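Serine-threonine phosphatase 2C (Toxoplasma gondii, PDB 2I44) probably removes phosphate groups from serine and threonine residues of proteins, as a metal-dependent phosphatase of the PP2C family, and binds calcium ions in this structure. Local coordinates at residues A54-F59 with M316-K321; A143-G148 with V252-Q257; L155-I160 with L227-A232; R159-V164 with C172-V177. One frame throughout, in Å; residues are numbered along the deposited sequence.

Contact 1. Residues A54-F59 with M316-K321; sequences AFFGVF and MTVFFK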
# COMPACT_ATOMS: atom_id res chain seq x y z
N ALA A 54 -14.84 -3.78 2.91
CA ALA A 54 -14.31 -2.73 2.07
C ALA A 54 -12.84 -2.99 1.76
O ALA A 54 -12.18 -3.74 2.47
CB ALA A 54 -14.47 -1.37 2.75
N PHE A 55 -12.36 -2.36 0.69
CA PHE A 55 -10.97 -2.49 0.25
C PHE A 55 -10.32 -1.11 0.25
O PHE A 55 -10.93 -0.13 -0.16
CB PHE A 55 -10.89 -3.07 -1.16
CG PHE A 55 -9.49 -3.11 -1.71
CD1 PHE A 55 -8.66 -4.20 -1.45
CD2 PHE A 55 -9.00 -2.06 -2.47
CE1 PHE A 55 -7.35 -4.23 -1.95
CE2 PHE A 55 -7.69 -2.08 -2.97
CZ PHE A 55 -6.87 -3.17 -2.71
N PHE A 56 -9.08 -1.05 0.71
CA PHE A 56 -8.34 0.20 0.76
C PHE A 56 -6.95 -0.02 0.18
O PHE A 56 -6.26 -0.95 0.57
CB PHE A 56 -8.21 0.68 2.21
CG PHE A 56 -9.53 0.88 2.89
CD1 PHE A 56 -10.27 2.05 2.67
CD2 PHE A 56 -10.06 -0.10 3.71
CE1 PHE A 56 -11.52 2.22 3.28
CE2 PHE A 56 -11.31 0.07 4.32
CZ PHE A 56 -12.04 1.23 4.10
N GLY A 57 -6.54 0.85 -0.74
CA GLY A 57 -5.23 0.70 -1.35
C GLY A 57 -4.61 2.01 -1.81
O GLY A 57 -5.29 2.87 -2.36
N VAL A 58 -3.32 2.15 -1.57
CA VAL A 58 -2.57 3.33 -1.97
C VAL A 58 -1.32 2.82 -2.67
O VAL A 58 -0.71 1.85 -2.22
CB VAL A 58 -2.19 4.20 -0.75
CG1 VAL A 58 -1.28 5.35 -1.18
CG2 VAL A 58 -3.45 4.75 -0.09
N PHE A 59 -0.94 3.47 -3.77
CA PHE A 59 0.21 3.00 -4.54
C PHE A 59 1.21 4.08 -4.92
O PHE A 59 0.86 5.05 -5.59
CB PHE A 59 -0.30 2.31 -5.81
CG PHE A 59 -1.46 1.38 -5.56
CD1 PHE A 59 -1.25 0.09 -5.09
CD2 PHE A 59 -2.77 1.82 -5.76
CE1 PHE A 59 -2.32 -0.75 -4.81
CE2 PHE A 59 -3.85 0.99 -5.49
CZ PHE A 59 -3.63 -0.30 -5.01
N MSE A 316 -4.84 8.42 2.96
CA MSE A 316 -6.19 7.89 2.98
C MSE A 316 -6.45 7.60 4.45
O MSE A 316 -5.75 6.79 5.05
CB MSE A 316 -6.27 6.59 2.15
CG MSE A 316 -7.67 5.97 2.06
SE MSE A 316 -7.70 4.29 1.05
CE MSE A 316 -7.77 5.03 -0.73
N THR A 317 -7.44 8.27 5.03
CA THR A 317 -7.78 8.09 6.43
C THR A 317 -9.08 7.31 6.60
O THR A 317 -10.08 7.59 5.94
CB THR A 317 -7.92 9.45 7.16
OG1 THR A 317 -8.76 10.32 6.40
CG2 THR A 317 -6.55 10.10 7.32
N VAL A 318 -9.06 6.32 7.50
CA VAL A 318 -10.24 5.50 7.75
C VAL A 318 -10.53 5.48 9.25
O VAL A 318 -9.71 5.03 10.05
CB VAL A 318 -10.01 4.04 7.27
CG1 VAL A 318 -11.26 3.21 7.50
CG2 VAL A 318 -9.62 4.04 5.79
N PHE A 319 -11.70 5.97 9.64
CA PHE A 319 -12.08 6.00 11.05
C PHE A 319 -13.15 4.94 11.29
O PHE A 319 -14.24 5.01 10.72
CB PHE A 319 -12.62 7.38 11.43
CG PHE A 319 -11.58 8.47 11.37
CD1 PHE A 319 -10.83 8.80 12.50
CD2 PHE A 319 -11.34 9.15 10.19
CE1 PHE A 319 -9.85 9.79 12.45
CE2 PHE A 319 -10.36 10.15 10.12
CZ PHE A 319 -9.62 10.47 11.25
N PHE A 320 -12.82 3.96 12.11
CA PHE A 320 -13.74 2.88 12.42
C PHE A 320 -14.92 3.37 13.26
O PHE A 320 -14.84 4.41 13.91
CB PHE A 320 -12.98 1.78 13.18
CG PHE A 320 -11.81 1.22 12.41
CD1 PHE A 320 -12.01 0.47 11.25
CD2 PHE A 320 -10.51 1.45 12.84
CE1 PHE A 320 -10.93 -0.03 10.53
CE2 PHE A 320 -9.42 0.95 12.13
CZ PHE A 320 -9.63 0.21 10.96
N LYS A 321 -16.01 2.61 13.23
CA LYS A 321 -17.20 2.96 13.99
C LYS A 321 -17.78 1.71 14.64
O LYS A 321 -17.33 0.61 14.25
CB LYS A 321 -18.24 3.61 13.08
CG LYS A 321 -17.88 5.02 12.65
CD LYS A 321 -18.98 5.70 11.85
CE LYS A 321 -19.12 5.12 10.46
NZ LYS A 321 -20.07 5.94 9.64
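Phe56, Gly57 and Val58 face Met316 and Val318 across the interior of a β sandwich, with strands 54-59 and 316-320 in different sheets. Their axes approach to 9.0 Å and run nearly antiparallel, at 155°, a separation too wide for backbone hydrogen bonds, so side chains make the join. Phe56 comes first. Its CG stands anti to the carbonyl carbon (chi1 -58°), which sends the ring across to the opposing strand. There Val318 CG2 sits over one face, offset toward the rim, 3.9 Å from the ring centroid in a CH-pi contact, and its nearest ring atom is Phe56 CE1. The selenium of Met316, a selenomethionine, lies instead at the edge of the ring, 3.8 Å from Phe56 CD1, in a Met-aromatic contact. The aromatic ring thus offers its flat face to a methyl of the β-branched valine and its rim to a polarisable selenium. At Gly57 the backbone itself is touched: Met316 CE ends 3.7 Å from Gly57 O, because the chain, straight through chi2, bends at chi3 (-82°). Val58 follows, its CG2 lying 4.0 Å from Met316 CB as the two side chains slide past each other in opposite directions. Compact valines and one long flexible chain suit this wholly buried layer. Strand 53-62 lies between strands 38-43 and 137-146 and leads on to the calcium ligand Asp60. Phe55 and Phe59 turn to helix 66-80; behind the other sheet, Thr317 and Phe319 meet helix 291-305, while Phe22 of strand 22-29 stacks edge-to-face on Phe56.

Contact 2. Residues A143-G148 with V252-Q257; sequences AVLAKG and VRVTPQ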
# COMPACT_ATOMS: atom_id res chain seq x y z
N ALA A 143 -5.53 -2.81 2.47
CA ALA A 143 -6.25 -3.24 3.66
C ALA A 143 -7.60 -3.76 3.23
O ALA A 143 -8.34 -3.09 2.51
CB ALA A 143 -6.42 -2.07 4.63
N VAL A 144 -7.93 -4.97 3.67
CA VAL A 144 -9.21 -5.56 3.34
C VAL A 144 -10.02 -5.69 4.63
O VAL A 144 -9.66 -6.45 5.53
CB VAL A 144 -9.02 -6.95 2.68
CG1 VAL A 144 -10.38 -7.62 2.44
CG2 VAL A 144 -8.28 -6.79 1.36
N LEU A 145 -11.09 -4.90 4.73
CA LEU A 145 -11.97 -4.93 5.89
C LEU A 145 -13.08 -5.94 5.60
O LEU A 145 -13.73 -5.86 4.56
CB LEU A 145 -12.59 -3.55 6.13
CG LEU A 145 -13.70 -3.50 7.18
CD1 LEU A 145 -13.11 -3.76 8.56
CD2 LEU A 145 -14.39 -2.15 7.15
N ALA A 146 -13.28 -6.88 6.51
CA ALA A 146 -14.31 -7.90 6.35
C ALA A 146 -14.73 -8.46 7.70
O ALA A 146 -13.92 -9.07 8.41
CB ALA A 146 -13.81 -9.02 5.45
N LYS A 147 -15.99 -8.24 8.05
CA LYS A 147 -16.58 -8.71 9.30
C LYS A 147 -15.66 -8.56 10.52
O LYS A 147 -15.31 -9.54 11.17
CB LYS A 147 -17.00 -10.18 9.16
CG LYS A 147 -17.95 -10.66 10.26
CD LYS A 147 -18.21 -12.16 10.16
CE LYS A 147 -19.16 -12.63 11.26
NZ LYS A 147 -19.34 -14.11 11.28
N GLY A 148 -15.26 -7.33 10.81
CA GLY A 148 -14.42 -7.08 11.96
C GLY A 148 -12.94 -7.38 11.83
O GLY A 148 -12.19 -7.19 12.78
N VAL A 252 -5.55 -8.21 11.52
CA VAL A 252 -5.81 -7.64 12.83
C VAL A 252 -7.31 -7.58 13.10
O VAL A 252 -8.10 -7.31 12.19
CB VAL A 252 -5.20 -6.22 12.94
CG1 VAL A 252 -5.50 -5.43 11.68
CG2 VAL A 252 -5.76 -5.49 14.16
N ARG A 253 -7.71 -7.85 14.34
CA ARG A 253 -9.12 -7.78 14.71
C ARG A 253 -9.43 -6.32 15.01
O ARG A 253 -8.71 -5.67 15.76
CB ARG A 253 -9.40 -8.57 15.99
CG ARG A 253 -9.24 -10.06 15.90
CD ARG A 253 -9.43 -10.68 17.28
NE ARG A 253 -9.28 -12.13 17.27
CZ ARG A 253 -10.24 -12.99 16.91
NH1 ARG A 253 -11.43 -12.54 16.55
NH2 ARG A 253 -9.99 -14.29 16.92
N VAL A 254 -10.50 -5.80 14.42
CA VAL A 254 -10.88 -4.42 14.69
C VAL A 254 -11.63 -4.45 16.02
O VAL A 254 -12.73 -4.98 16.10
CB VAL A 254 -11.80 -3.86 13.60
CG1 VAL A 254 -12.14 -2.41 13.91
CG2 VAL A 254 -11.14 -3.99 12.23
N THR A 255 -11.03 -3.89 17.06
CA THR A 255 -11.67 -3.88 18.37
C THR A 255 -12.36 -2.54 18.61
O THR A 255 -12.17 -1.58 17.86
CB THR A 255 -10.65 -4.08 19.50
OG1 THR A 255 -9.87 -2.89 19.66
CG2 THR A 255 -9.73 -5.25 19.16
N PRO A 256 -13.18 -2.45 19.67
CA PRO A 256 -13.88 -1.20 19.98
C PRO A 256 -12.93 -0.02 20.15
O PRO A 256 -13.30 1.13 19.91
CB PRO A 256 -14.62 -1.53 21.27
CG PRO A 256 -14.94 -2.99 21.10
CD PRO A 256 -13.64 -3.54 20.56
N GLN A 257 -11.70 -0.31 20.55
CA GLN A 257 -10.69 0.73 20.77
C GLN A 257 -10.01 1.21 19.49
O GLN A 257 -9.37 2.27 19.49
CB GLN A 257 -9.62 0.24 21.76
CG GLN A 257 -10.13 0.02 23.17
CD GLN A 257 -11.13 -1.12 23.27
OE1 GLN A 257 -10.84 -2.26 22.89
NE2 GLN A 257 -12.31 -0.82 23.78
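Gly148 and Val254 meet through one short backbone hydrogen bond, and the tight part of this small contact is built round it. Val254 N donates to Gly148 O over 2.7 Å, almost straight at hydrogen (172°), with the donor tilted 23° from the carbonyl plane. The same oxygen is flanked by the valine side chain: Val254 CG2 comes within 3.4 Å of Gly148 O, and CB is nearly as close. Val254 CG2 lies anti to its own carbonyl carbon and beside its backbone N, which explains why the methyl and the N-H arrive at the same acceptor. Glycine suits position 148 because its positive phi of 79° would push a CB against the preceding carbonyl oxygen; with Lys147, it forms the turn out of strand 137-146. The packing is looser towards the interior, where Leu145 CD1 reaches Val254 CG2 at 4.2 Å, the two side chains crossing at about a right angle. On the solvent side Arg253 points away and merely brushes Gly148, its charged end making a long, weak ion pair with Asp102. A long charged side chain is at home on such a rim, as valine is on the half-covered inner side. Strand 149-155 lies between the two segments in the sheet, pairing with strand 137-146 on one side and strand 248-253 on the other; its Val150 touches both Leu145 and Val254. Helix 98-130 packs against the outer face of this sheet, where it receives Val144 and Lys147.

Contact 3. Residues L155-I160 with L227-A232; sequences LGDSRI and LQYSRA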
# COMPACT_ATOMS: atom_id res chain seq x y z
N LEU A 155 3.79 -4.16 -0.22
CA LEU A 155 4.99 -4.40 -0.99
C LEU A 155 5.67 -3.04 -1.08
O LEU A 155 5.06 -2.06 -1.51
CB LEU A 155 4.67 -4.86 -2.42
CG LEU A 155 4.07 -6.25 -2.67
CD1 LEU A 155 3.78 -6.39 -4.16
CD2 LEU A 155 5.04 -7.33 -2.22
N GLY A 156 6.92 -2.95 -0.64
CA GLY A 156 7.61 -1.68 -0.76
C GLY A 156 7.77 -0.86 0.51
O GLY A 156 7.85 -1.42 1.60
N ASP A 157 7.80 0.46 0.36
CA ASP A 157 7.99 1.31 1.51
C ASP A 157 6.87 2.30 1.81
O ASP A 157 7.11 3.33 2.43
CB ASP A 157 9.32 2.05 1.41
CG ASP A 157 9.47 2.80 0.11
OD1 ASP A 157 8.44 3.04 -0.56
OD2 ASP A 157 10.60 3.16 -0.22
N SER A 158 5.67 2.01 1.33
CA SER A 158 4.52 2.84 1.68
C SER A 158 4.09 2.19 3.00
O SER A 158 4.42 1.02 3.24
CB SER A 158 3.40 2.72 0.64
OG SER A 158 3.73 3.41 -0.54
N ARG A 159 3.37 2.91 3.85
CA ARG A 159 3.00 2.33 5.14
C ARG A 159 1.57 2.57 5.60
O ARG A 159 0.88 3.47 5.12
CB ARG A 159 3.92 2.87 6.23
CG ARG A 159 5.41 2.70 5.97
CD ARG A 159 6.21 3.45 7.02
NE ARG A 159 7.65 3.31 6.81
CZ ARG A 159 8.57 3.81 7.63
NH1 ARG A 159 8.19 4.49 8.71
NH2 ARG A 159 9.86 3.63 7.39
N ILE A 160 1.15 1.75 6.55
CA ILE A 160 -0.17 1.86 7.16
C ILE A 160 0.04 2.10 8.66
O ILE A 160 0.73 1.32 9.32
CB ILE A 160 -1.00 0.57 6.99
CG1 ILE A 160 -1.24 0.30 5.50
CG2 ILE A 160 -2.35 0.72 7.71
CD1 ILE A 160 -2.14 -0.90 5.23
N LEU A 227 15.91 0.57 -7.71
CA LEU A 227 14.86 0.89 -6.76
C LEU A 227 15.42 0.84 -5.36
O LEU A 227 16.40 0.13 -5.09
CB LEU A 227 13.70 -0.11 -6.89
CG LEU A 227 13.02 -0.20 -8.25
CD1 LEU A 227 11.91 -1.24 -8.21
CD2 LEU A 227 12.45 1.17 -8.62
N GLN A 228 14.82 1.59 -4.45
CA GLN A 228 15.28 1.59 -3.07
C GLN A 228 14.42 0.73 -2.15
O GLN A 228 14.52 0.81 -0.94
CB GLN A 228 15.41 3.03 -2.57
CG GLN A 228 16.60 3.72 -3.20
CD GLN A 228 16.71 5.19 -2.83
OE1 GLN A 228 15.78 5.96 -3.04
NE2 GLN A 228 17.86 5.57 -2.28
N TYR A 229 13.56 -0.09 -2.76
CA TYR A 229 12.75 -1.04 -2.01
C TYR A 229 12.86 -2.36 -2.77
O TYR A 229 13.00 -2.38 -4.00
CB TYR A 229 11.29 -0.56 -1.84
CG TYR A 229 10.61 0.00 -3.06
CD1 TYR A 229 9.87 -0.81 -3.91
CD2 TYR A 229 10.68 1.36 -3.35
CE1 TYR A 229 9.19 -0.28 -5.01
CE2 TYR A 229 10.01 1.90 -4.44
CZ TYR A 229 9.27 1.07 -5.27
OH TYR A 229 8.59 1.59 -6.34
N SER A 230 12.82 -3.47 -2.03
CA SER A 230 13.00 -4.80 -2.60
C SER A 230 11.79 -5.64 -3.01
O SER A 230 11.94 -6.78 -3.47
CB SER A 230 13.87 -5.61 -1.64
OG SER A 230 13.47 -5.35 -0.31
N ARG A 231 10.59 -5.09 -2.83
CA ARG A 231 9.37 -5.79 -3.22
C ARG A 231 8.45 -4.75 -3.85
O ARG A 231 8.39 -3.61 -3.39
CB ARG A 231 8.70 -6.45 -2.01
CG ARG A 231 9.61 -7.44 -1.29
CD ARG A 231 8.83 -8.38 -0.39
NE ARG A 231 9.70 -9.11 0.52
CZ ARG A 231 9.28 -10.04 1.38
NH1 ARG A 231 7.98 -10.35 1.43
NH2 ARG A 231 10.14 -10.63 2.20
N ALA A 232 7.75 -5.14 -4.91
CA ALA A 232 6.87 -4.20 -5.59
C ALA A 232 6.11 -4.80 -6.75
O ALA A 232 6.37 -5.92 -7.19
CB ALA A 232 7.70 -3.03 -6.09
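Leu155 and Gly156 run alongside Ala232 and Arg231, with CA atoms 5.0 Å apart for Leu155 and Ala232, yet no hydrogen bond joins the two backbones. Gly156 N lies 3.2 Å from Arg231 O at a poor angle, and its hydrogen bond goes instead to His179 ND1. The side chains hold the segments together by shape. Leu155 forks over the second segment: its CD2 touches Arg231 CB at 3.8 Å, and CD1 rests against the backbone carbonyl carbon of Ala232, so a branched leucine serves two neighbours. The aliphatic root of Arg231 makes this contact, whereas its extended chain leads away to a salt bridge with Glu186. Gly156 adopts a phi of 104°, a backbone shape for which glycine is suited, and presents its bare CA to Tyr229 CD1 at 4.0 Å. This passage lies beside the metal centre of the PP2C fold, where Asp60, Gly61, Asp266 and Asp311 bind calcium; the side chain of Asp157 comes about 6 Å from a bound ion. The tyrosine has chi1 of 45°, its CG lodged between backbone N and carbonyl carbon, and this brings the ring against both Gly156 and Asp157. Asp157 OD2 approaches Tyr229 CD2 to 3.6 Å, with carboxylate and ring planes turned 59° apart, a contact of proximity and not of hydrogen bonding. The polar demand of that oxygen is met by a salt bridge to Lys180. Tyr229 also touches Thr62 of strand 53-62 and Thr139 of strand 137-146, and Thr139 meets Asp157 as well.

Contact 4. Residues R159-V164 with C172-V177; sequences RIAMGV and CEFLTV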
# COMPACT_ATOMS: atom_id res chain seq x y z
N ARG A 159 3.37 2.91 3.85
CA ARG A 159 3.00 2.33 5.14
C ARG A 159 1.57 2.57 5.60
O ARG A 159 0.88 3.47 5.12
CB ARG A 159 3.92 2.87 6.23
CG ARG A 159 5.41 2.70 5.97
CD ARG A 159 6.21 3.45 7.02
NE ARG A 159 7.65 3.31 6.81
CZ ARG A 159 8.57 3.81 7.63
NH1 ARG A 159 8.19 4.49 8.71
NH2 ARG A 159 9.86 3.63 7.39
N ILE A 160 1.15 1.75 6.55
CA ILE A 160 -0.17 1.86 7.16
C ILE A 160 0.04 2.10 8.66
O ILE A 160 0.73 1.32 9.32
CB ILE A 160 -1.00 0.57 6.99
CG1 ILE A 160 -1.24 0.30 5.50
CG2 ILE A 160 -2.35 0.72 7.71
CD1 ILE A 160 -2.14 -0.90 5.23
N ALA A 161 -0.53 3.18 9.18
CA ALA A 161 -0.41 3.48 10.61
C ALA A 161 -1.75 3.21 11.27
O ALA A 161 -2.81 3.31 10.63
CB ALA A 161 -0.00 4.94 10.81
N MSE A 162 -1.72 2.86 12.55
CA MSE A 162 -2.95 2.54 13.26
C MSE A 162 -3.04 3.21 14.62
O MSE A 162 -2.10 3.16 15.41
CB MSE A 162 -3.07 1.02 13.42
CG MSE A 162 -4.42 0.54 13.94
SE MSE A 162 -5.76 0.48 12.55
CE MSE A 162 -5.67 -1.43 12.18
N GLY A 163 -4.17 3.85 14.88
CA GLY A 163 -4.38 4.50 16.16
C GLY A 163 -5.38 3.70 16.98
O GLY A 163 -6.51 3.49 16.55
N VAL A 164 -4.95 3.23 18.15
CA VAL A 164 -5.80 2.44 19.03
C VAL A 164 -5.78 3.07 20.42
O VAL A 164 -4.72 3.27 21.01
CB VAL A 164 -5.31 0.98 19.11
CG1 VAL A 164 -6.24 0.15 19.99
CG2 VAL A 164 -5.23 0.38 17.71
N CYS A 172 -0.09 4.27 18.90
CA CYS A 172 0.14 4.48 17.47
C CYS A 172 1.31 3.67 16.95
O CYS A 172 2.42 3.78 17.47
CB CYS A 172 0.40 5.97 17.22
SG CYS A 172 -0.94 7.00 17.82
N GLU A 173 1.07 2.89 15.91
CA GLU A 173 2.13 2.05 15.35
C GLU A 173 1.91 1.82 13.85
O GLU A 173 0.82 2.05 13.33
CB GLU A 173 2.13 0.69 16.05
CG GLU A 173 0.94 -0.19 15.67
CD GLU A 173 1.06 -1.62 16.17
OE1 GLU A 173 2.19 -2.17 16.11
OE2 GLU A 173 0.04 -2.21 16.60
N PHE A 174 2.97 1.38 13.18
CA PHE A 174 2.88 1.05 11.76
C PHE A 174 2.56 -0.44 11.73
O PHE A 174 3.09 -1.20 12.55
CB PHE A 174 4.22 1.30 11.05
CG PHE A 174 4.49 2.74 10.77
CD1 PHE A 174 3.61 3.49 10.01
CD2 PHE A 174 5.65 3.34 11.26
CE1 PHE A 174 3.87 4.83 9.73
CE2 PHE A 174 5.92 4.67 10.98
CZ PHE A 174 5.03 5.41 10.21
N LEU A 175 1.70 -0.87 10.82
CA LEU A 175 1.36 -2.29 10.72
C LEU A 175 2.24 -2.95 9.66
O LEU A 175 2.16 -4.16 9.44
CB LEU A 175 -0.11 -2.47 10.35
CG LEU A 175 -1.13 -1.93 11.36
CD1 LEU A 175 -2.55 -2.09 10.82
CD2 LEU A 175 -0.97 -2.67 12.68
N THR A 176 3.07 -2.15 9.00
CA THR A 176 3.94 -2.67 7.95
C THR A 176 5.37 -2.18 8.12
O THR A 176 5.61 -1.06 8.55
CB THR A 176 3.45 -2.22 6.55
OG1 THR A 176 3.45 -0.78 6.48
CG2 THR A 176 2.05 -2.74 6.27
N VAL A 177 6.31 -3.05 7.77
CA VAL A 177 7.73 -2.73 7.83
C VAL A 177 8.23 -2.69 6.38
O VAL A 177 7.99 -3.61 5.61
CB VAL A 177 8.50 -3.81 8.62
CG1 VAL A 177 10.00 -3.56 8.53
CG2 VAL A 177 8.04 -3.80 10.09
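With CG anti to the carbonyl carbon (chi1 -54°) and an extended chain beyond it, Arg159 is laid across Phe174, whose own chi1 of -77° raises its ring to meet it. Arg159 CD sits over the centre of the ring, 3.8 Å from the centroid. The guanidinium, its plane 77° from that of the ring, turns an edge to it in an off-centre cation-pi contact, with Arg159 NH1 3.2 Å from Phe174 CE2, while NH2 forms a salt bridge with Asp178. Arginine thus supplies both a greasy stem and a charged end. Main-chain bonds tie the hairpin: Met162 N to Glu173 O at 2.8 Å, Glu173 N to Met162 O, and Leu175 N to Ile160 O at 2.8 Å. Beyond the regular ladder Thr176 OG1 accepts a weak bond from Ile160 N. The side chain of Met162, a selenomethionine, bends at chi2 and chi3, and its CE presses on Leu175 CD1 at a tight 3.5 Å. Strand 169-174 is an outermost strand of its sheet within the chain, and strand 159-166 separates it from strand 258-264. Helix 274-286 packs on the face of Ala161, Cys172 and Phe174; Val152 of the other sheet touches Ile160 and Leu175.

Contacts 1 and 3 are buried, contact 4 is half covered, and contact 2 lies at the surface. Contact 1 spans the two sheets of the sandwich mainly with apolar side chains, whereas contact 4 lies within one sheet and relies on backbone bonds, with a cation-pi contact at one end. Contact 2 belongs to the other sheet, which it shares with strand 53-62 of contact 1; Phe56 O probably accepts a bond from Ala143 N. Phe320 of contact 1 packs on Val254 of contact 2 and on Met162 of contact 4. Contacts 3 and 4 share Arg159 and Ile160, but contact 3 joins the link between strands 149-155 and 159-166 to a loop near the calcium ions.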